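Long-range contacts in hypothetical bacterial 6-phosphogluconolactonase (Bacteroides fragilis, PDB 3SCY), which is a putative 6-phosphogluconolactonase, and so would hydrolyse 6-phosphogluconolactone to 6-phosphogluconate in the pentose phosphate pathway, though its function remains unproven: residues L157-I162 / P213-F218; Y54-A59 / L105-K110. All coordinates share one frame; numbering follows the deposited sequence.

Contact 1: residues L157-I162 / P213-F218; sequences LHCVRI and PRHLIF
Cys159 SG accepts a weak hydrogen bond from Leu216 N at 3.7 Å, and Arg161 NH1 gives a stronger one to Leu216 O at 2.9 Å; a thiol and a guanidinium thus reach main-chain atoms where no backbone hydrogen bonds join the nearly parallel strands 157-162 and 213-218. The cysteine sulfur stands anti to its own backbone N (chi1 -168°), which carries it over to the facing strand; a short side chain ending in a possible acceptor suits the place. Bends at chi2 and chi3 fold Arg161 back to the Leu216 carbonyl, whose oxygen lies in the guanidinium plane, and water 2 joins the same NH1 to Phe218 N. The aliphatic start of Arg161 serves as well, its CB resting at the ring edge of Phe218, 4.1 Å from CE2.

At the other end the extended side chain of Arg214 passes over one face of the His158 imidazole. CG makes a CH-pi contact 3.8 Å from the ring centroid, and the guanidinium continues past CE1, its plane turned 55° from the ring. The flat ring offers that face to the arginine's aliphatic chain while NE2 shares water 1 with Arg214 NE. Arg214 NE also forms a salt bridge with Glu230, NH1 hydrogen-bonds Gly262 O, and His215 ND1 hydrogen-bonds Asp263 OD1. His158 O is buried here with no partner in the model.

Each strand is the first of a four-stranded antiparallel blade, paired with 168-173 and 224-229 respectively; Arg214 and His215 form a classic beta bulge opposite Ile228, and strand 102-107 packs against 157-162.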
# COMPACT_ATOMS: atom_id res chain seq x y z
N LEU A 157 10.97 -1.71 -7.70
CA LEU A 157 10.36 -2.33 -6.54
C LEU A 157 9.20 -1.48 -6.05
O LEU A 157 9.36 -0.29 -5.81
CB LEU A 157 11.44 -2.58 -5.47
CG LEU A 157 12.21 -3.91 -5.60
CD1 LEU A 157 11.36 -5.06 -5.07
CD2 LEU A 157 12.69 -4.19 -7.04
N HIS A 158 8.00 -2.09 -5.95
CA HIS A 158 6.79 -1.32 -5.70
C HIS A 158 5.99 -1.72 -4.49
O HIS A 158 5.04 -1.01 -4.15
CB HIS A 158 5.86 -1.40 -6.93
CG HIS A 158 5.21 -0.09 -7.26
ND1 HIS A 158 4.59 0.69 -6.29
CD2 HIS A 158 5.10 0.54 -8.45
CE1 HIS A 158 4.18 1.78 -6.92
NE2 HIS A 158 4.43 1.71 -8.23
N CYS A 159 6.35 -2.84 -3.84
CA CYS A 159 5.61 -3.32 -2.70
C CYS A 159 6.48 -4.24 -1.91
O CYS A 159 7.30 -4.95 -2.49
CB CYS A 159 4.34 -4.03 -3.16
SG CYS A 159 3.14 -4.37 -1.84
N VAL A 160 6.36 -4.20 -0.58
CA VAL A 160 7.02 -5.11 0.33
C VAL A 160 5.97 -5.55 1.35
O VAL A 160 5.33 -4.70 1.98
CB VAL A 160 8.30 -4.55 1.00
CG1 VAL A 160 9.48 -4.59 0.03
CG2 VAL A 160 8.09 -3.14 1.56
N ARG A 161 5.74 -6.86 1.45
CA ARG A 161 4.74 -7.40 2.38
C ARG A 161 5.29 -8.53 3.22
O ARG A 161 5.94 -9.42 2.69
CB ARG A 161 3.52 -7.98 1.65
CG ARG A 161 2.75 -7.01 0.74
CD ARG A 161 2.26 -5.73 1.45
NE ARG A 161 1.67 -5.96 2.77
CZ ARG A 161 0.42 -6.35 2.97
NH1 ARG A 161 -0.40 -6.56 1.95
NH2 ARG A 161 -0.03 -6.55 4.21
N ILE A 162 4.96 -8.52 4.51
CA ILE A 162 5.29 -9.63 5.39
C ILE A 162 4.12 -10.60 5.27
O ILE A 162 2.97 -10.14 5.27
CB ILE A 162 5.53 -9.11 6.80
CG1 ILE A 162 6.82 -8.25 6.79
CG2 ILE A 162 5.66 -10.30 7.82
CD1 ILE A 162 7.00 -7.29 7.98
N PRO A 213 4.02 -6.18 -11.88
CA PRO A 213 3.44 -6.35 -10.52
C PRO A 213 3.52 -5.09 -9.69
O PRO A 213 4.58 -4.48 -9.62
CB PRO A 213 4.31 -7.45 -9.89
CG PRO A 213 4.91 -8.17 -11.00
CD PRO A 213 5.00 -7.25 -12.18
N ARG A 214 2.39 -4.68 -9.07
CA ARG A 214 2.41 -3.45 -8.31
C ARG A 214 2.18 -3.76 -6.84
O ARG A 214 3.16 -3.82 -6.10
CB ARG A 214 1.40 -2.41 -8.85
CG ARG A 214 1.59 -1.02 -8.24
CD ARG A 214 0.66 0.01 -8.88
NE ARG A 214 1.06 1.37 -8.52
CZ ARG A 214 0.69 1.99 -7.40
NH1 ARG A 214 -0.15 1.40 -6.55
NH2 ARG A 214 1.14 3.20 -7.12
N HIS A 215 0.93 -3.96 -6.39
CA HIS A 215 0.66 -4.19 -4.98
C HIS A 215 0.11 -5.57 -4.73
O HIS A 215 -0.62 -6.11 -5.57
CB HIS A 215 -0.32 -3.14 -4.42
CG HIS A 215 0.29 -1.80 -4.13
ND1 HIS A 215 -0.48 -0.76 -3.61
CD2 HIS A 215 1.55 -1.33 -4.35
CE1 HIS A 215 0.35 0.27 -3.45
NE2 HIS A 215 1.58 -0.02 -3.90
N LEU A 216 0.42 -6.13 -3.57
CA LEU A 216 0.03 -7.48 -3.14
C LEU A 216 -0.68 -7.44 -1.80
O LEU A 216 -0.25 -6.70 -0.90
CB LEU A 216 1.30 -8.34 -3.00
CG LEU A 216 1.10 -9.83 -2.59
CD1 LEU A 216 0.55 -10.67 -3.77
CD2 LEU A 216 2.44 -10.44 -2.18
N ILE A 217 -1.76 -8.25 -1.67
CA ILE A 217 -2.53 -8.37 -0.44
C ILE A 217 -2.81 -9.84 -0.18
O ILE A 217 -2.72 -10.68 -1.09
CB ILE A 217 -3.83 -7.55 -0.43
CG1 ILE A 217 -4.74 -8.02 -1.61
CG2 ILE A 217 -3.55 -6.03 -0.48
CD1 ILE A 217 -6.17 -7.53 -1.55
N PHE A 218 -3.18 -10.14 1.06
CA PHE A 218 -3.57 -11.48 1.50
C PHE A 218 -4.97 -11.44 2.01
O PHE A 218 -5.40 -10.40 2.52
CB PHE A 218 -2.65 -11.98 2.65
CG PHE A 218 -1.24 -12.14 2.18
CD1 PHE A 218 -0.80 -13.33 1.62
CD2 PHE A 218 -0.35 -11.07 2.25
CE1 PHE A 218 0.51 -13.44 1.13
CE2 PHE A 218 0.96 -11.20 1.79
CZ PHE A 218 1.36 -12.37 1.21
O HOH W 1 2.51 3.45 -10.00
O HOH W 2 -3.03 -7.65 3.18

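Contact 2: residues Y54-A59 / L105-K110; sequences YLIPSA and LTTNGK
The Tyr54 ring receives Leu105 at its edge: methyl CD2 lies in the ring plane, 3.7 Å from ring atom CD2 of the tyrosine. A tyrosine suits the place because its ring gives this edge to Leu105 and a face to the stacked Tyr104, while its hydroxyl hydrogen-bonds Lys358 NZ. The same Leu105 methyl also reaches the backbone of strand 55-57, 3.8 Å from Leu55 CA.

Strands 55-57 and 105-107 run nearly parallel, 19° apart, with their axes 7.0 Å from each other. Each belongs to the innermost strand of its blade in the seven-bladed propeller, and no hydrogen bond crosses between them, leaving apolar side chains to fill the gap.

Leu105 and Ile56 do most of the filling. Ile56 CG1 sits between the backbone N and the carbonyl carbon (chi1 58°) and meets Leu105 CG at 3.8 Å, while CG2 comes to 3.6 Å from Leu105 O. CD1 touches Thr107 CG2 at 3.7 Å, so the two arms of this beta-branched residue touch different parts of the facing strand. Thr107 divides its own roles: the methyl packs on Ile56, whereas OG1 accepts from Gly109 N in an ST turn, 2.9 Å away, where the chain leaves the strand.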
# COMPACT_ATOMS: atom_id res chain seq x y z
N TYR A 54 3.75 7.46 0.57
CA TYR A 54 3.29 6.26 1.24
C TYR A 54 3.69 6.37 2.69
O TYR A 54 4.78 6.85 3.00
CB TYR A 54 3.84 4.95 0.60
CG TYR A 54 2.86 3.81 0.72
CD1 TYR A 54 1.83 3.65 -0.22
CD2 TYR A 54 2.86 2.97 1.83
CE1 TYR A 54 0.83 2.71 -0.04
CE2 TYR A 54 1.87 2.00 2.01
CZ TYR A 54 0.85 1.88 1.07
OH TYR A 54 -0.16 0.94 1.20
N LEU A 55 2.81 5.92 3.55
CA LEU A 55 3.07 5.96 4.98
C LEU A 55 2.33 4.83 5.66
O LEU A 55 1.36 4.28 5.13
CB LEU A 55 2.68 7.33 5.59
CG LEU A 55 1.28 7.88 5.28
CD1 LEU A 55 0.22 7.23 6.13
CD2 LEU A 55 1.22 9.37 5.58
N ILE A 56 2.78 4.53 6.87
CA ILE A 56 2.16 3.50 7.69
C ILE A 56 2.20 3.86 9.12
O ILE A 56 3.19 4.40 9.60
CB ILE A 56 2.87 2.10 7.48
CG1 ILE A 56 4.38 2.12 7.80
CG2 ILE A 56 2.53 1.46 6.11
CD1 ILE A 56 4.92 0.70 8.04
N PRO A 57 1.15 3.49 9.87
CA PRO A 57 1.24 3.62 11.33
C PRO A 57 1.92 2.38 11.91
O PRO A 57 1.86 1.30 11.29
CB PRO A 57 -0.22 3.66 11.77
CG PRO A 57 -0.94 2.81 10.70
CD PRO A 57 -0.13 2.89 9.43
N SER A 58 2.50 2.49 13.09
CA SER A 58 2.97 1.30 13.77
C SER A 58 1.70 0.54 14.23
O SER A 58 0.59 1.13 14.29
CB SER A 58 3.86 1.68 14.94
OG SER A 58 3.12 2.48 15.85
N ALA A 59 1.84 -0.75 14.57
CA ALA A 59 0.68 -1.54 14.98
C ALA A 59 -0.01 -0.99 16.25
O ALA A 59 -1.23 -1.09 16.33
CB ALA A 59 1.11 -2.99 15.19
N LEU A 105 6.19 1.01 2.11
CA LEU A 105 6.98 0.55 3.25
C LEU A 105 6.14 -0.38 4.13
O LEU A 105 4.89 -0.36 4.07
CB LEU A 105 7.66 1.71 4.03
CG LEU A 105 6.85 2.59 4.97
CD1 LEU A 105 7.74 3.68 5.56
CD2 LEU A 105 5.67 3.29 4.28
N THR A 106 6.82 -1.27 4.88
CA THR A 106 6.12 -2.16 5.79
C THR A 106 6.95 -2.29 7.06
O THR A 106 8.08 -1.80 7.10
CB THR A 106 5.80 -3.53 5.16
OG1 THR A 106 4.80 -4.14 5.98
CG2 THR A 106 7.03 -4.44 5.03
N THR A 107 6.37 -2.86 8.12
CA THR A 107 7.08 -3.01 9.38
C THR A 107 6.68 -4.31 10.05
O THR A 107 5.55 -4.81 9.84
CB THR A 107 6.75 -1.82 10.33
OG1 THR A 107 7.59 -1.90 11.51
CG2 THR A 107 5.27 -1.78 10.80
N ASN A 108 7.57 -4.81 10.93
CA ASN A 108 7.20 -5.89 11.83
C ASN A 108 7.36 -5.40 13.28
O ASN A 108 7.38 -6.21 14.18
CB ASN A 108 8.01 -7.17 11.57
CG ASN A 108 9.45 -7.07 12.03
OD1 ASN A 108 10.01 -5.97 12.13
ND2 ASN A 108 10.04 -8.21 12.39
N GLY A 109 7.55 -4.09 13.47
CA GLY A 109 7.73 -3.50 14.81
C GLY A 109 9.19 -3.43 15.23
O GLY A 109 9.54 -2.68 16.16
N LYS A 110 10.06 -4.23 14.56
CA LYS A 110 11.50 -4.26 14.83
C LYS A 110 12.29 -3.63 13.70
O LYS A 110 13.39 -3.13 13.91
CB LYS A 110 11.99 -5.69 15.07
CG LYS A 110 11.39 -6.34 16.30
CD LYS A 110 11.86 -7.78 16.44
CE LYS A 110 11.40 -8.41 17.73
NZ LYS A 110 9.93 -8.65 17.74

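In the fold
Contacts 1 and 2 are interfaces between the innermost strands of blades around one propeller, their centres 14 Å apart. They meet where 105-110 neighbours 157-162: Val160 O lies 3.4 Å from Thr106 CB, and Ile162 CD1 approaches Thr107 O at 3.4 Å. Thr106 and Thr107 lie next to each other on the strand, so one faces contact 1 while the other packs in contact 2. Tyr104 ties the two further, stacking on Tyr54 and meeting His215 edge-to-face. Contact 1 is nearer the centre of the chain, about 7 Å from it against about 11 Å for contact 2. There His158 NE2 hydrogen-bonds an unidentified molecule, probably from the crystallisation liquor, though such molecules often mark pockets.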